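Local coordinates for leucine aminopeptidase 2 (Saccharomyces cerevisiae, PDB 2XQ0), which preferentially cleaves di- and tripeptides as a zinc-dependent aminopeptidase of the M1 family and also has low epoxide hydrolase activity in vitro, at residues 261-267 with 280-286; 274-278 with 302-306. One frame throughout, in Å; residues are numbered along the deposited sequence.

In the fold
Both interactions are buried and lie within the M1 peptidase domain, their centres about 8 Å apart. Interaction 1 joins two neighbouring parallel strands, 264-266 and 282-284, in the five-stranded mixed sheet, and rests on backbone hydrogen bonds with apolar packing on both faces. Interaction 2 takes an edge strand of that sheet, 275-276, and sets it against helix 297-311, where carboxylates, a histidine, the zinc ion and bestatin replace the apolar side chains. Strand 282-284 connects the two: Phe283 O probably accepts a hydrogen bond from Met276 N, at 2.8 Å, while the Tyr262 hydroxyl of interaction 1 packs against the start of segment 302-306.

Interaction 1 (261-267 with 280-286); sequences TYDILVN and NMTFATP
A methyl group of Leu265 sits over the Phe283 ring, CD2 lying 3.8 Å from the ring centroid and 7° off its normal, a CH-pi contact. With CG anti to the backbone N (chi1 169°), Leu265 runs alongside Phe283, which lays CD2 over the ring. Next along the strands, toward Asp263, Met281, bent at its second and third torsions, brings SD to 3.8 Å from Leu265 CB and its methyl against Asp263 CB. Ile264 CG2 meets Ala284 CB on the face that carries Thr282. The backbones form a parallel pair in the mixed sheet of the M1 catalytic domain, Ile264 beside Thr282 and Val266 beside Ala284. Thr282 N donates to Asp263 O, Leu265 bonds both ways, its N to Thr282 O at 2.7 Å and its O to Ala284 N, and Asn267 N to Ala284 O continues the ladder. At the other end, one water accepts from Thr261 OG1 and donates to Asp263 OD2 and Asn280 O; Asp263 OD1 is held by Thr224 N. Thr282 OG1 approaches the Tyr262 hydroxyl oxygen to 2.8 Å. Farther out, strand 223-227 flanks segment 261-267, while Ile299 of helix 297-311 and Phe239 of helix 229-239 pack on Ile264.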
ATOM      1  N   THR A 261      -1.440  15.867 -13.549  1.00 22.99           N
ATOM      2  CA  THR A 261      -2.744  15.304 -13.262  1.00 24.22           C
ATOM      3  C   THR A 261      -2.647  14.414 -12.034  1.00 18.46           C
ATOM      4  O   THR A 261      -1.568  13.929 -11.693  1.00 22.29           O
ATOM      5  CB  THR A 261      -3.241  14.464 -14.433  1.00 31.10           C
ATOM      6  OG1 THR A 261      -2.286  13.429 -14.699  1.00 29.35           O
ATOM      7  CG2 THR A 261      -3.405  15.339 -15.679  1.00 35.50           C
ATOM      8  N   TYR A 262      -3.775  14.245 -11.358  1.00 20.84           N
ATOM      9  CA  TYR A 262      -3.925  13.208 -10.345  1.00 17.15           C
ATOM     10  C   TYR A 262      -5.114  12.313 -10.713  1.00 27.01           C
ATOM     11  O   TYR A 262      -6.275  12.662 -10.464  1.00 21.11           O
ATOM     12  CB  TYR A 262      -4.124  13.787  -8.944  1.00 15.94           C
ATOM     13  CG  TYR A 262      -4.177  12.662  -7.937  1.00 21.36           C
ATOM     14  CD1 TYR A 262      -3.001  12.103  -7.430  1.00 25.93           C
ATOM     15  CD2 TYR A 262      -5.381  12.090  -7.569  1.00 23.13           C
ATOM     16  CE1 TYR A 262      -3.050  11.046  -6.526  1.00 18.92           C
ATOM     17  CE2 TYR A 262      -5.436  11.021  -6.670  1.00 24.16           C
ATOM     18  CZ  TYR A 262      -4.274  10.510  -6.158  1.00 21.05           C
ATOM     19  OH  TYR A 262      -4.333   9.448  -5.279  1.00 27.03           O
ATOM     20  N   ASP A 263      -4.827  11.163 -11.318  1.00 20.56           N
ATOM     21  CA  ASP A 263      -5.882  10.300 -11.825  1.00 21.90           C
ATOM     22  C   ASP A 263      -5.975   9.052 -10.973  1.00 23.08           C
ATOM     23  O   ASP A 263      -5.022   8.689 -10.298  1.00 22.26           O
ATOM     24  CB  ASP A 263      -5.592   9.906 -13.274  1.00 15.60           C
ATOM     25  CG  ASP A 263      -5.696  11.081 -14.233  1.00 31.09           C
ATOM     26  OD1 ASP A 263      -6.296  12.129 -13.874  1.00 25.85           O
ATOM     27  OD2 ASP A 263      -5.198  10.939 -15.366  1.00 32.87           O
ATOM     28  N   ILE A 264      -7.134   8.400 -11.016  1.00 18.62           N
ATOM     29  CA  ILE A 264      -7.369   7.175 -10.263  1.00 18.02           C
ATOM     30  C   ILE A 264      -7.874   6.052 -11.178  1.00 21.18           C
ATOM     31  O   ILE A 264      -8.818   6.251 -11.932  1.00 22.44           O
ATOM     32  CB  ILE A 264      -8.387   7.425  -9.149  1.00 13.58           C
ATOM     33  CG1 ILE A 264      -7.881   8.525  -8.213  1.00 17.21           C
ATOM     34  CG2 ILE A 264      -8.709   6.102  -8.377  1.00 15.69           C
ATOM     35  CD1 ILE A 264      -8.932   9.047  -7.261  1.00 22.22           C
ATOM     36  N   LEU A 265      -7.231   4.883 -11.119  1.00 20.21           N
ATOM     37  CA  LEU A 265      -7.730   3.682 -11.783  1.00 20.03           C
ATOM     38  C   LEU A 265      -8.439   2.829 -10.751  1.00 26.53           C
ATOM     39  O   LEU A 265      -7.810   2.391  -9.796  1.00 20.05           O
ATOM     40  CB  LEU A 265      -6.572   2.857 -12.381  1.00 16.03           C
ATOM     41  CG  LEU A 265      -6.949   1.455 -12.877  1.00 21.61           C
ATOM     42  CD1 LEU A 265      -7.885   1.550 -14.045  1.00 20.21           C
ATOM     43  CD2 LEU A 265      -5.702   0.621 -13.265  1.00 21.61           C
ATOM     44  N   VAL A 266      -9.743   2.602 -10.921  1.00 22.01           N
ATOM     45  CA  VAL A 266     -10.467   1.733 -10.004  1.00 22.00           C
ATOM     46  C   VAL A 266     -10.421   0.349 -10.608  1.00 26.94           C
ATOM     47  O   VAL A 266     -11.056   0.079 -11.630  1.00 27.20           O
ATOM     48  CB  VAL A 266     -11.923   2.183  -9.741  1.00 22.08           C
ATOM     49  CG1 VAL A 266     -12.643   1.138  -8.916  1.00 23.03           C
ATOM     50  CG2 VAL A 266     -11.941   3.540  -9.007  1.00 20.05           C
ATOM     51  N   ASN A 267      -9.624  -0.518  -9.991  1.00 23.84           N
ATOM     52  CA  ASN A 267      -9.269  -1.787 -10.604  1.00 26.24           C
ATOM     53  C   ASN A 267     -10.365  -2.841 -10.550  1.00 25.97           C
ATOM     54  O   ASN A 267     -11.426  -2.622  -9.953  1.00 24.61           O
ATOM     55  CB  ASN A 267      -8.000  -2.330  -9.950  1.00 23.68           C
ATOM     56  CG  ASN A 267      -6.797  -2.238 -10.856  1.00 37.67           C
ATOM     57  OD1 ASN A 267      -6.885  -2.497 -12.053  1.00 31.65           O
ATOM     58  ND2 ASN A 267      -5.659  -1.880 -10.285  1.00 52.26           N
ATOM     59  N   ASN A 280       0.729   9.690 -11.381  1.00 19.08           N
ATOM     60  CA  ASN A 280      -0.248   9.997 -12.418  1.00 19.04           C
ATOM     61  C   ASN A 280      -1.296   8.912 -12.649  1.00 22.35           C
ATOM     62  O   ASN A 280      -2.152   9.058 -13.526  1.00 29.34           O
ATOM     63  CB  ASN A 280       0.420  10.373 -13.744  1.00 27.27           C
ATOM     64  CG  ASN A 280       1.233  11.659 -13.652  1.00 29.81           C
ATOM     65  OD1 ASN A 280       2.444  11.666 -13.872  1.00 24.51           O
ATOM     66  ND2 ASN A 280       0.567  12.749 -13.332  1.00 22.40           N
ATOM     67  N   MET A 281      -1.261   7.833 -11.868  1.00 19.79           N
ATOM     68  CA  MET A 281      -2.328   6.838 -11.975  1.00 23.20           C
ATOM     69  C   MET A 281      -2.387   5.976 -10.735  1.00 22.56           C
ATOM     70  O   MET A 281      -1.867   4.879 -10.723  1.00 20.17           O
ATOM     71  CB  MET A 281      -2.150   5.947 -13.220  1.00 18.52           C
ATOM     72  CG  MET A 281      -3.372   5.085 -13.598  1.00 21.97           C
ATOM     73  SD  MET A 281      -4.930   5.988 -13.858  1.00 29.13           S
ATOM     74  CE  MET A 281      -4.457   7.019 -15.259  1.00 23.49           C
ATOM     75  N   THR A 282      -3.022   6.484  -9.692  1.00 17.78           N
ATOM     76  CA  THR A 282      -3.249   5.706  -8.482  1.00 14.68           C
ATOM     77  C   THR A 282      -4.086   4.473  -8.822  1.00 18.46           C
ATOM     78  O   THR A 282      -5.097   4.577  -9.507  1.00 24.27           O
ATOM     79  CB  THR A 282      -3.987   6.598  -7.443  1.00 17.99           C
ATOM     80  OG1 THR A 282      -3.044   7.520  -6.887  1.00 22.09           O
ATOM     81  CG2 THR A 282      -4.584   5.754  -6.314  1.00 23.61           C
ATOM     82  N   PHE A 283      -3.661   3.302  -8.357  1.00 15.70           N
ATOM     83  CA  PHE A 283      -4.431   2.086  -8.542  1.00 15.27           C
ATOM     84  C   PHE A 283      -5.266   1.936  -7.293  1.00 25.16           C
ATOM     85  O   PHE A 283      -4.747   2.039  -6.186  1.00 26.05           O
ATOM     86  CB  PHE A 283      -3.529   0.862  -8.703  1.00 19.47           C
ATOM     87  CG  PHE A 283      -2.945   0.696 -10.072  1.00 19.02           C
ATOM     88  CD1 PHE A 283      -2.633   1.793 -10.858  1.00 25.36           C
ATOM     89  CD2 PHE A 283      -2.679  -0.575 -10.567  1.00 25.51           C
ATOM     90  CE1 PHE A 283      -2.086   1.633 -12.125  1.00 37.78           C
ATOM     91  CE2 PHE A 283      -2.131  -0.745 -11.830  1.00 27.12           C
ATOM     92  CZ  PHE A 283      -1.836   0.363 -12.612  1.00 33.59           C
ATOM     93  N   ALA A 284      -6.568   1.731  -7.457  1.00 19.59           N
ATOM     94  CA  ALA A 284      -7.457   1.636  -6.303  1.00 21.23           C
ATOM     95  C   ALA A 284      -8.352   0.388  -6.334  1.00 30.18           C
ATOM     96  O   ALA A 284      -8.730  -0.081  -7.408  1.00 26.38           O
ATOM     97  CB  ALA A 284      -8.304   2.902  -6.195  1.00 22.91           C
ATOM     98  N   THR A 285      -8.661  -0.149  -5.152  1.00 26.85           N
ATOM     99  CA  THR A 285      -9.609  -1.256  -4.987  1.00 21.74           C
ATOM    100  C   THR A 285     -11.038  -0.740  -5.187  1.00 23.76           C
ATOM    101  O   THR A 285     -11.386   0.348  -4.722  1.00 28.07           O
ATOM    102  CB  THR A 285      -9.478  -1.907  -3.573  1.00 27.06           C
ATOM    103  OG1 THR A 285     -10.462  -2.933  -3.393  1.00 32.43           O
ATOM    104  CG2 THR A 285      -9.631  -0.862  -2.461  1.00 28.87           C
ATOM    105  N   PRO A 286     -11.865  -1.511  -5.897  1.00 23.18           N
ATOM    106  CA  PRO A 286     -13.282  -1.157  -6.067  1.00 25.96           C
ATOM    107  C   PRO A 286     -14.043  -1.200  -4.749  1.00 25.85           C
ATOM    108  O   PRO A 286     -15.140  -0.658  -4.665  1.00 32.16           O
ATOM    109  CB  PRO A 286     -13.826  -2.252  -6.993  1.00 27.39           C
ATOM    110  CG  PRO A 286     -12.659  -3.033  -7.450  1.00 32.68           C
ATOM    111  CD  PRO A 286     -11.515  -2.788  -6.540  1.00 25.57           C
TER
HETATM  112  O   HOH W   1      -2.596  10.879 -16.010  1.00 44.66           O

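Interaction 2 (274-278 with 302-306); sequences GGMES and ELAHS. With ZN (zinc ion), chain C; BES (2-(3-amino-2-hydroxy-4-phenyl-butyrylamino)-4-methyl-pentanoic acid), chain B.
The contact between Glu277 and His305 is a carboxylate-on-imidazole stack in the active site, where the segment corresponding to the GXMEN motif of M1 aminopeptidases, here Gly-Gly-Met-Glu-Ser, Gly274 to Ser278, faces the HExxH zinc helix. The two planes are only 4° apart, with Glu277 OE2 over the centre of the ring and CD 3.3 Å from His305 CD2. Two bends in the glutamate side chain lay the carboxylate flat on the ring: CG stands between the backbone N and the carbonyl carbon (chi1 69°), and the chain bends again at chi2. Beyond the stack, His305 NE2 binds the zinc ion at 2.0 Å, and ND1, hydrogen-bonded to Ser308 O, fixes the ring's rotation. His301 and Glu324 complete the protein ligands, while bestatin supplies its hydroxyl O2 and carbonyl O3, each 2.4 Å from the metal. Glu302, the proton acceptor of the active site, extends from the helix toward the strand and the inhibitor; its OE1 lies 3.1 Å from Gly275 CA, a closeness possible because no side chain projects there. Glu302 OE2 lies near Glu277 N without a hydrogen bond and 3.5 Å from Glu277 OE1. Segment 274-278 holds two polar groups of bestatin, with Glu147 and Tyr390 as further hydrogen-bond partners. Gly274 N donates to carboxylate O4 at 2.6 Å. Amine N2 donates to Glu277 OE1 at 2.8 Å and lies 3.0 Å from Met276 SD.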
ATOM      1  N   GLY A 274      -5.244  -1.922  -1.168  1.00 25.70           N
ATOM      2  CA  GLY A 274      -6.249  -0.885  -1.043  1.00 22.88           C
ATOM      3  C   GLY A 274      -5.939   0.118  -2.138  1.00 28.04           C
ATOM      4  O   GLY A 274      -6.830   0.676  -2.766  1.00 24.00           O
ATOM      5  N   GLY A 275      -4.652   0.316  -2.395  1.00 30.27           N
ATOM      6  CA  GLY A 275      -4.240   1.260  -3.416  1.00 32.19           C
ATOM      7  C   GLY A 275      -2.766   1.162  -3.692  1.00 28.20           C
ATOM      8  O   GLY A 275      -2.044   0.541  -2.918  1.00 40.21           O
ATOM      9  N   MET A 276      -2.316   1.759  -4.797  1.00 20.70           N
ATOM     10  CA  MET A 276      -0.887   1.792  -5.120  1.00 20.08           C
ATOM     11  C   MET A 276      -0.671   3.137  -5.761  1.00 27.65           C
ATOM     12  O   MET A 276      -1.380   3.494  -6.708  1.00 17.96           O
ATOM     13  CB  MET A 276      -0.492   0.687  -6.091  1.00 17.97           C
ATOM     14  CG  MET A 276       0.961   0.758  -6.553  1.00 26.85           C
ATOM     15  SD  MET A 276       2.177   0.696  -5.196  1.00 36.79           S
ATOM     16  CE  MET A 276       3.535   1.637  -5.896  1.00 38.23           C
ATOM     17  N   GLU A 277       0.311   3.862  -5.240  1.00 22.11           N
ATOM     18  CA  GLU A 277       0.565   5.254  -5.591  1.00 17.88           C
ATOM     19  C   GLU A 277       1.390   5.457  -6.865  1.00 20.46           C
ATOM     20  O   GLU A 277       2.276   6.305  -6.884  1.00 26.43           O
ATOM     21  CB  GLU A 277       1.309   5.906  -4.419  1.00 20.53           C
ATOM     22  CG  GLU A 277       2.775   5.404  -4.204  1.00 17.03           C
ATOM     23  CD  GLU A 277       2.915   4.212  -3.225  1.00 26.45           C
ATOM     24  OE1 GLU A 277       1.925   3.485  -2.978  1.00 27.86           O
ATOM     25  OE2 GLU A 277       4.035   4.002  -2.701  1.00 32.31           O
ATOM     26  N   SER A 278       1.122   4.712  -7.936  1.00 16.73           N
ATOM     27  CA  SER A 278       1.824   4.970  -9.185  1.00 16.06           C
ATOM     28  C   SER A 278       1.585   6.397  -9.588  1.00 19.71           C
ATOM     29  O   SER A 278       0.441   6.838  -9.623  1.00 21.75           O
ATOM     30  CB  SER A 278       1.333   4.063 -10.306  1.00 27.08           C
ATOM     31  OG  SER A 278       1.749   2.744 -10.068  1.00 30.55           O
ATOM     32  N   GLU A 302      -2.804   7.582  -0.853  1.00 15.39           N
ATOM     33  CA  GLU A 302      -2.078   7.507  -2.117  1.00 14.39           C
ATOM     34  C   GLU A 302      -1.682   8.901  -2.587  1.00 13.47           C
ATOM     35  O   GLU A 302      -0.634   9.086  -3.194  1.00 23.30           O
ATOM     36  CB  GLU A 302      -2.933   6.867  -3.208  1.00 23.01           C
ATOM     37  CG  GLU A 302      -3.603   5.553  -2.817  1.00 37.62           C
ATOM     38  CD  GLU A 302      -2.616   4.510  -2.369  1.00 50.85           C
ATOM     39  OE1 GLU A 302      -3.045   3.551  -1.693  1.00 53.74           O
ATOM     40  OE2 GLU A 302      -1.410   4.654  -2.677  1.00 56.97           O
ATOM     41  N   LEU A 303      -2.532   9.887  -2.321  1.00 20.72           N
ATOM     42  CA  LEU A 303      -2.210  11.254  -2.709  1.00 18.03           C
ATOM     43  C   LEU A 303      -0.978  11.770  -1.970  1.00 19.54           C
ATOM     44  O   LEU A 303      -0.145  12.440  -2.558  1.00 18.30           O
ATOM     45  CB  LEU A 303      -3.373  12.177  -2.378  1.00 25.93           C
ATOM     46  CG  LEU A 303      -3.065  13.674  -2.492  1.00 26.47           C
ATOM     47  CD1 LEU A 303      -2.762  14.032  -3.938  1.00 32.60           C
ATOM     48  CD2 LEU A 303      -4.264  14.469  -1.979  1.00 27.83           C
ATOM     49  N   ALA A 304      -0.883  11.508  -0.669  1.00 17.34           N
ATOM     50  CA  ALA A 304       0.274  11.992   0.093  1.00 21.08           C
ATOM     51  C   ALA A 304       1.581  11.375  -0.422  1.00 15.82           C
ATOM     52  O   ALA A 304       2.643  12.017  -0.389  1.00 19.84           O
ATOM     53  CB  ALA A 304       0.096  11.737   1.582  1.00 21.13           C
ATOM     54  N   HIS A 305       1.510  10.147  -0.936  1.00 15.82           N
ATOM     55  CA  HIS A 305       2.677   9.495  -1.538  1.00 15.18           C
ATOM     56  C   HIS A 305       3.305  10.348  -2.637  1.00 22.12           C
ATOM     57  O   HIS A 305       4.521  10.276  -2.893  1.00 19.52           O
ATOM     58  CB  HIS A 305       2.311   8.129  -2.118  1.00 15.89           C
ATOM     59  CG  HIS A 305       2.471   7.006  -1.152  1.00 16.79           C
ATOM     60  ND1 HIS A 305       3.652   6.773  -0.483  1.00 18.54           N
ATOM     61  CD2 HIS A 305       1.607   6.034  -0.758  1.00 22.04           C
ATOM     62  CE1 HIS A 305       3.501   5.717   0.307  1.00 17.82           C
ATOM     63  NE2 HIS A 305       2.273   5.256   0.154  1.00 19.11           N
ATOM     64  N   SER A 306       2.491  11.175  -3.274  1.00 14.59           N
ATOM     65  CA  SER A 306       3.016  12.035  -4.346  1.00 13.20           C
ATOM     66  C   SER A 306       4.255  12.748  -3.832  1.00 22.46           C
ATOM     67  O   SER A 306       5.243  12.891  -4.552  1.00 36.02           O
ATOM     68  CB  SER A 306       1.968  13.047  -4.815  1.00 15.40           C
ATOM     69  OG  SER A 306       0.862  12.365  -5.361  1.00 30.36           O
TER
HETATM   70 ZN    ZN C1672       1.402   3.761   1.251  1.00 30.57          ZN
HETATM   71  N2  BES B 901       1.975   0.847  -2.158  1.00 46.76           N
HETATM   72  C1  BES B 901       1.396   0.641  -0.846  1.00 45.88           C
HETATM   73  C6  BES B 901       0.969  -0.819  -0.682  1.00 46.67           C
HETATM   74  C7  BES B 901       2.179  -1.725  -0.747  1.00 48.03           C
HETATM   75  C8  BES B 901       3.316  -1.410  -0.012  1.00 45.10           C
HETATM   76  C12 BES B 901       2.163  -2.859  -1.552  1.00 51.51           C
HETATM   77  C9  BES B 901       4.433  -2.235  -0.072  1.00 44.27           C
HETATM   78  C11 BES B 901       3.283  -3.685  -1.614  1.00 49.59           C
HETATM   79  C10 BES B 901       4.419  -3.374  -0.872  1.00 44.60           C
HETATM   80  C2  BES B 901       0.195   1.568  -0.619  1.00 44.93           C
HETATM   81  O2  BES B 901       0.479   2.966  -0.770  1.00 32.40           O
HETATM   82  C3  BES B 901      -0.302   1.309   0.764  1.00 47.59           C
HETATM   83  O3  BES B 901       0.324   1.686   1.757  1.00 38.26           O
HETATM   84  N1  BES B 901      -1.440   0.628   0.727  1.00 55.01           N
HETATM   85  C4  BES B 901      -2.250   0.171   1.837  1.00 58.17           C
HETATM   86  C13 BES B 901      -3.323   1.246   1.957  1.00 51.78           C
HETATM   87  C14 BES B 901      -3.436   1.815   3.364  1.00 54.64           C
HETATM   88  C15 BES B 901      -4.094   3.190   3.322  1.00 48.21           C
HETATM   89  C16 BES B 901      -2.082   1.876   4.068  1.00 59.03           C
HETATM   90  C5  BES B 901      -2.892  -1.113   1.396  1.00 58.04           C
HETATM   91  O1  BES B 901      -3.229  -1.952   2.261  1.00 58.99           O
HETATM   92  O4  BES B 901      -3.062  -1.299   0.164  1.00 49.54           O